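DnaJ homolog subfamily C member 27-A (Xenopus laevis, PDB 6JMG) binds GTP and magnesium as a Rab-family small GTPase, joined to a DnaJ domain, and is possibly involved in regulating the MEK/ERK pathway. Local coordinates at residues V27-I32 / I93-V98; L244-C249 / D256-V261. All blocks are in the same frame, centred on the assembly; numbering follows the deposited sequence.

From the N terminus, strand 15-22 leads into the P-loop and helix 29-38; the end of the P-loop and the start of that helix form the first half of contact 1. The chain then runs through strands 51-60 and 63-72 before strand 91-97 brings it back; contact 1 therefore closes a 60-residue excursion and ties the nucleotide-binding turn to the central sheet of the Ras domain. Contact 2 opens much later, in the DnaJ domain, and closes only the six-residue link between 244-249 and 256-261, joining the end of helix 230-244 to helix 254-278. The two are in series, neither nested nor crossed. The centres of contacts 1 and 2 lie about 38 Å apart, on opposite sides of the chain's centre.

Contact 1 (V27-I32 / I93-V98). With MG (magnesium ion), chain D; GTP (guanosine-5'-triphosphate), chain C.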
loop_
_atom_site.group_PDB
_atom_site.type_symbol
_atom_site.label_atom_id
_atom_site.label_comp_id
_atom_site.label_asym_id
_atom_site.label_seq_id
_atom_site.Cartn_x
_atom_site.Cartn_y
_atom_site.Cartn_z
ATOM N N VAL A 27 1.509 -13.075 -16.301
ATOM C CA VAL A 27 2.187 -13.296 -15.040
ATOM C C VAL A 27 1.476 -14.321 -14.157
ATOM O O VAL A 27 2.129 -14.963 -13.330
ATOM C CB VAL A 27 2.335 -11.890 -14.425
ATOM C CG1 VAL A 27 2.402 -11.925 -12.964
ATOM C CG2 VAL A 27 3.570 -11.217 -14.983
ATOM N N GLY A 28 0.179 -14.546 -14.348
ATOM C CA GLY A 28 -0.561 -15.523 -13.582
ATOM C C GLY A 28 -1.641 -14.983 -12.643
ATOM O O GLY A 28 -2.026 -15.695 -11.706
ATOM N N LYS A 29 -2.138 -13.759 -12.865
ATOM C CA LYS A 29 -3.100 -13.182 -11.935
ATOM C C LYS A 29 -4.398 -13.970 -11.941
ATOM O O LYS A 29 -4.890 -14.397 -10.893
ATOM C CB LYS A 29 -3.385 -11.725 -12.310
ATOM C CG LYS A 29 -2.153 -10.828 -12.259
ATOM C CD LYS A 29 -2.492 -9.373 -12.570
ATOM C CE LYS A 29 -2.828 -9.164 -14.053
ATOM N NZ LYS A 29 -1.792 -9.673 -14.973
ATOM N N SER A 30 -4.946 -14.211 -13.124
ATOM C CA SER A 30 -6.175 -14.989 -13.199
ATOM C C SER A 30 -5.991 -16.385 -12.616
ATOM O O SER A 30 -6.875 -16.875 -11.896
ATOM C CB SER A 30 -6.675 -15.023 -14.629
ATOM O OG SER A 30 -6.730 -13.711 -15.110
ATOM N N CYS A 31 -4.836 -17.034 -12.884
ATOM C CA CYS A 31 -4.721 -18.431 -12.479
ATOM C C CYS A 31 -4.434 -18.580 -10.995
ATOM O O CYS A 31 -4.892 -19.551 -10.389
ATOM C CB CYS A 31 -3.604 -19.180 -13.237
ATOM S SG CYS A 31 -3.705 -19.388 -15.016
ATOM N N ILE A 32 -3.788 -17.598 -10.363
ATOM C CA ILE A 32 -3.727 -17.602 -8.905
ATOM C C ILE A 32 -5.133 -17.550 -8.318
ATOM O O ILE A 32 -5.478 -18.334 -7.424
ATOM C CB ILE A 32 -2.864 -16.437 -8.394
ATOM C CG1 ILE A 32 -1.377 -16.711 -8.658
ATOM C CG2 ILE A 32 -3.088 -16.254 -6.915
ATOM C CD1 ILE A 32 -0.512 -15.510 -8.382
ATOM N N ILE A 93 -3.654 -8.170 -4.918
ATOM C CA ILE A 93 -2.804 -9.299 -5.270
ATOM C C ILE A 93 -1.861 -8.800 -6.357
ATOM O O ILE A 93 -2.260 -8.607 -7.512
ATOM C CB ILE A 93 -3.637 -10.513 -5.702
ATOM C CG1 ILE A 93 -4.517 -10.954 -4.537
ATOM C CG2 ILE A 93 -2.764 -11.683 -6.039
ATOM C CD1 ILE A 93 -5.557 -11.991 -4.892
ATOM N N LEU A 94 -0.610 -8.562 -5.977
ATOM C CA LEU A 94 0.397 -8.000 -6.870
ATOM C C LEU A 94 1.359 -9.105 -7.287
ATOM O O LEU A 94 2.078 -9.653 -6.446
ATOM C CB LEU A 94 1.143 -6.854 -6.183
ATOM C CG LEU A 94 2.006 -5.979 -7.104
ATOM C CD1 LEU A 94 1.132 -5.217 -8.062
ATOM C CD2 LEU A 94 2.838 -5.012 -6.315
ATOM N N VAL A 95 1.399 -9.410 -8.583
ATOM C CA VAL A 95 2.003 -10.648 -9.057
ATOM C C VAL A 95 3.089 -10.330 -10.070
ATOM O O VAL A 95 2.937 -9.418 -10.888
ATOM C CB VAL A 95 0.961 -11.608 -9.682
ATOM C CG1 VAL A 95 1.581 -13.006 -9.887
ATOM C CG2 VAL A 95 -0.324 -11.700 -8.827
ATOM N N TYR A 96 4.186 -11.093 -10.004
ATOM C CA TYR A 96 5.178 -11.148 -11.070
ATOM C C TYR A 96 5.640 -12.585 -11.274
ATOM O O TYR A 96 5.277 -13.502 -10.524
ATOM C CB TYR A 96 6.389 -10.265 -10.792
ATOM C CG TYR A 96 7.203 -10.648 -9.595
ATOM C CD1 TYR A 96 6.779 -10.335 -8.303
ATOM C CD2 TYR A 96 8.433 -11.276 -9.748
ATOM C CE1 TYR A 96 7.558 -10.668 -7.188
ATOM C CE2 TYR A 96 9.217 -11.607 -8.654
ATOM C CZ TYR A 96 8.783 -11.307 -7.378
ATOM O OH TYR A 96 9.576 -11.652 -6.296
ATOM N N ASP A 97 6.448 -12.761 -12.318
ATOM C CA ASP A 97 6.972 -14.053 -12.747
ATOM C C ASP A 97 8.470 -14.073 -12.457
ATOM O O ASP A 97 9.229 -13.289 -13.038
ATOM C CB ASP A 97 6.659 -14.255 -14.234
ATOM C CG ASP A 97 7.203 -15.561 -14.815
ATOM O OD1 ASP A 97 6.829 -15.863 -15.972
ATOM O OD2 ASP A 97 8.004 -16.271 -14.161
ATOM N N VAL A 98 8.899 -14.982 -11.579
ATOM C CA VAL A 98 10.311 -15.059 -11.217
ATOM C C VAL A 98 11.184 -15.382 -12.418
ATOM O O VAL A 98 12.406 -15.203 -12.361
ATOM C CB VAL A 98 10.541 -16.100 -10.104
ATOM C CG1 VAL A 98 9.788 -15.704 -8.841
ATOM C CG2 VAL A 98 10.139 -17.513 -10.585
HETATM MG MG MG D . -5.733 -12.504 -16.312
HETATM P PG GTP C . -3.440 -11.269 -18.173
HETATM O O1G GTP C . -4.865 -11.473 -17.708
HETATM O O2G GTP C . -2.828 -10.024 -17.581
HETATM O O3G GTP C . -3.418 -11.164 -19.687
HETATM O O3B GTP C . -2.450 -12.454 -17.687
HETATM P PB GTP C . -2.563 -13.172 -16.249
HETATM O O1B GTP C . -1.717 -12.470 -15.221
HETATM O O2B GTP C . -3.971 -13.302 -15.718
HETATM O O3A GTP C . -1.874 -14.600 -16.523
HETATM P PA GTP C . -2.699 -15.976 -16.506
HETATM O O1A GTP C . -3.283 -16.286 -15.149
HETATM O O2A GTP C . -3.782 -15.983 -17.544
HETATM O "O5'" GTP C . -1.521 -16.969 -16.917
HETATM C "C5'" GTP C . -0.773 -16.717 -18.082
HETATM C "C4'" GTP C . -0.194 -18.047 -18.550
HETATM O "O4'" GTP C . 0.727 -18.477 -17.586
HETATM C "C3'" GTP C . -1.204 -19.161 -18.668
HETATM O "O3'" GTP C . -0.751 -19.913 -19.750
HETATM C "C2'" GTP C . -1.043 -20.014 -17.432
HETATM O "O2'" GTP C . -1.208 -21.397 -17.645
HETATM C "C1'" GTP C . 0.399 -19.777 -17.106
HETATM N N9 GTP C . 0.641 -19.830 -15.664
HETATM C C8 GTP C . 0.003 -19.102 -14.690
HETATM N N7 GTP C . 0.563 -19.419 -13.491
HETATM C C5 GTP C . 1.540 -20.332 -13.697
HETATM C C6 GTP C . 2.412 -20.978 -12.835
HETATM O O6 GTP C . 2.373 -20.770 -11.625
HETATM N N1 GTP C . 3.346 -21.854 -13.346
HETATM C C2 GTP C . 3.410 -22.101 -14.696
HETATM N N2 GTP C . 4.309 -22.964 -15.148
HETATM N N3 GTP C . 2.537 -21.457 -15.557
HETATM C C4 GTP C . 1.614 -20.592 -15.062
HETATM O O HOH W 1 -5.723 -10.943 -14.884
HETATM O O HOH W 2 -5.840 -14.178 -17.656
#
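Val27, in the P-loop (Walker A motif) of the Ras fold, lies against Val95 of strand 91-97, their side chains sliding past each other in opposite directions. A chi1 of 153° carries Val27 CG1 roughly anti to the backbone N and onto the strand, where it meets Val95 CG1 at 3.4 Å and also rests beside the Val95 carbonyl and Tyr96 CA. Val95, pointing at the loop, shares its two methyls among three partners. Its CG1 also receives Ile32 CD1, which comes tip to tip from the first helical turn at 3.6 Å. Its CG2 touches Lys29 CG at 4.0 Å, where the two side chains cross obliquely. Strand 128-134 adds Asn134, which touches Val95 and Ile32 and binds the Val27 carbonyl.

The apolar base of Lys29 thus leans on the sheet while its far end serves the nucleotide. Bends at chi3 (-72°) and chi4 (-53°) turn the amine back over the phosphates, and Lys29 NZ donates to both GTP O2G and GTP O1B at 2.8 Å each, bridging the gamma and beta groups; Gly23 O takes another bond. GTP O1B is gripped by three donors, since the amides of Gly28 and Lys29 also donate to it, that of Gly28 bent and shared with GTP O3A, that of Lys29 nearly straight at 2.7 Å. Gly28, at the N-cap of helix 29-38, has a positive phi at which a CB would jam against the preceding carbonyl and crowd GTP N7. One residue after Lys29, Ser30 N bonds GTP O2B at 2.9 Å, and Ser30 OG, also bonded to Asp71, joins Thr48, two phosphate oxygens and two waters around the magnesium ion, with an OG-to-metal distance of 2.0 Å.

Contact 2 (L244-C249 / D256-V261); sequences LHPDKC and DAFKAV
His245 presents an edge to the face of Phe258, an edge-to-face pair with centroids 4.9 Å apart and planes inclined at 54°. Phe258 CG is anti to the backbone N (chi1 180°), which swings the ring out to the loop. The touching atom is His245 CD2, which stands above one phenyl face, offset toward its rim and 3.8 Å from Phe258 CZ. At the other side of the imidazole, Asp247 N donates to His245 ND1 at 2.9 Å, almost in the ring plane, which probably holds the ring's rotation and keeps CD2 turned to Phe258. Pro246 crosses the phenyl group at about a right angle, its CD 4.0 Å from Phe258 CD2. Leu244 works deeper, its CD1 lying 4.0 Å from Ala257 CB and also near Val261 CG2. His245, Pro246 and Asp247 are the HPD motif by which J-domains stimulate Hsp70 partners, and the pair joins this loop to helix 254-278. An alanine at Phe258 would remove the ring, probably leaving His245 CD2 and Pro246 CD without their aromatic partner and opening a gap beside the loop. The segments meet through apolar and aromatic contacts, so their grip probably depends on close packing and the C-H edge on the phenyl face.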
loop_
_atom_site.group_PDB
_atom_site.type_symbol
_atom_site.label_atom_id
_atom_site.label_comp_id
_atom_site.label_asym_id
_atom_site.label_seq_id
_atom_site.Cartn_x
_atom_site.Cartn_y
_atom_site.Cartn_z
ATOM N N LEU A 244 5.070 11.686 12.374
ATOM C CA LEU A 244 4.916 11.815 13.815
ATOM C C LEU A 244 3.527 11.505 14.348
ATOM O O LEU A 244 3.329 11.565 15.567
ATOM C CB LEU A 244 5.272 13.229 14.244
ATOM C CG LEU A 244 6.682 13.659 13.946
ATOM C CD1 LEU A 244 6.803 15.081 14.382
ATOM C CD2 LEU A 244 7.642 12.774 14.689
ATOM N N HIS A 245 2.564 11.203 13.500
ATOM C CA HIS A 245 1.213 11.046 13.998
ATOM C C HIS A 245 1.215 9.914 15.051
ATOM O O HIS A 245 1.854 8.901 14.826
ATOM C CB HIS A 245 0.237 10.734 12.873
ATOM C CG HIS A 245 -1.194 10.793 13.305
ATOM N ND1 HIS A 245 -1.764 9.826 14.104
ATOM C CD2 HIS A 245 -2.155 11.723 13.090
ATOM C CE1 HIS A 245 -3.022 10.149 14.347
ATOM N NE2 HIS A 245 -3.284 11.288 13.735
ATOM N N PRO A 246 0.584 10.154 16.207
ATOM C CA PRO A 246 0.672 9.124 17.286
ATOM C C PRO A 246 0.047 7.781 16.926
ATOM O O PRO A 246 0.345 6.786 17.601
ATOM C CB PRO A 246 -0.085 9.787 18.452
ATOM C CG PRO A 246 -0.327 11.210 18.059
ATOM C CD PRO A 246 -0.202 11.320 16.582
ATOM N N ASP A 247 -0.811 7.722 15.901
ATOM C CA ASP A 247 -1.316 6.445 15.407
ATOM C C ASP A 247 -0.205 5.638 14.738
ATOM O O ASP A 247 -0.109 4.419 14.921
ATOM C CB ASP A 247 -2.438 6.681 14.395
ATOM C CG ASP A 247 -3.788 6.916 15.037
ATOM O OD1 ASP A 247 -3.896 6.906 16.284
ATOM O OD2 ASP A 247 -4.749 7.122 14.263
ATOM N N LYS A 248 0.597 6.303 13.904
ATOM C CA LYS A 248 1.660 5.686 13.128
ATOM C C LYS A 248 2.963 5.560 13.900
ATOM O O LYS A 248 3.724 4.617 13.656
ATOM C CB LYS A 248 1.909 6.481 11.837
ATOM C CG LYS A 248 0.673 6.617 10.957
ATOM C CD LYS A 248 0.989 7.279 9.611
ATOM C CE LYS A 248 0.564 6.380 8.440
ATOM N NZ LYS A 248 0.920 6.952 7.107
ATOM N N CYS A 249 3.219 6.460 14.847
ATOM C CA CYS A 249 4.504 6.550 15.531
ATOM C C CYS A 249 4.333 6.202 17.001
ATOM O O CYS A 249 3.566 6.851 17.719
ATOM C CB CYS A 249 5.071 7.959 15.396
ATOM S SG CYS A 249 6.659 8.171 16.186
ATOM N N ASP A 256 2.857 14.913 21.553
ATOM C CA ASP A 256 3.135 16.328 21.800
ATOM C C ASP A 256 3.868 16.942 20.617
ATOM O O ASP A 256 3.632 18.103 20.258
ATOM C CB ASP A 256 3.948 16.519 23.080
ATOM C CG ASP A 256 3.331 15.822 24.267
ATOM O OD1 ASP A 256 2.210 16.206 24.670
ATOM O OD2 ASP A 256 3.975 14.884 24.792
ATOM N N ALA A 257 4.752 16.167 19.996
ATOM C CA ALA A 257 5.424 16.642 18.799
ATOM C C ALA A 257 4.431 16.881 17.674
ATOM O O ALA A 257 4.497 17.906 16.982
ATOM C CB ALA A 257 6.476 15.629 18.370
ATOM N N PHE A 258 3.492 15.948 17.482
ATOM C CA PHE A 258 2.463 16.155 16.475
ATOM C C PHE A 258 1.641 17.406 16.770
ATOM O O PHE A 258 1.486 18.277 15.910
ATOM C CB PHE A 258 1.558 14.948 16.395
ATOM C CG PHE A 258 0.477 15.101 15.382
ATOM C CD1 PHE A 258 0.790 15.200 14.029
ATOM C CD2 PHE A 258 -0.842 15.170 15.767
ATOM C CE1 PHE A 258 -0.188 15.332 13.096
ATOM C CE2 PHE A 258 -1.840 15.319 14.818
ATOM C CZ PHE A 258 -1.512 15.397 13.488
ATOM N N LYS A 259 1.150 17.536 18.005
ATOM C CA LYS A 259 0.413 18.732 18.392
ATOM C C LYS A 259 1.230 19.997 18.132
ATOM O O LYS A 259 0.683 21.026 17.703
ATOM C CB LYS A 259 0.015 18.633 19.869
ATOM C CG LYS A 259 -0.773 19.833 20.389
ATOM C CD LYS A 259 -1.089 19.721 21.886
ATOM C CE LYS A 259 -1.385 18.272 22.304
ATOM N NZ LYS A 259 -2.318 18.155 23.480
ATOM N N ALA A 260 2.544 19.940 18.365
ATOM C CA ALA A 260 3.364 21.129 18.173
ATOM C C ALA A 260 3.465 21.477 16.700
ATOM O O ALA A 260 3.396 22.653 16.318
ATOM C CB ALA A 260 4.751 20.916 18.775
ATOM N N VAL A 261 3.615 20.455 15.864
ATOM C CA VAL A 261 3.667 20.656 14.424
ATOM C C VAL A 261 2.338 21.223 13.917
ATOM O O VAL A 261 2.306 22.171 13.114
ATOM C CB VAL A 261 4.055 19.326 13.750
ATOM C CG1 VAL A 261 3.548 19.253 12.333
ATOM C CG2 VAL A 261 5.562 19.169 13.790
#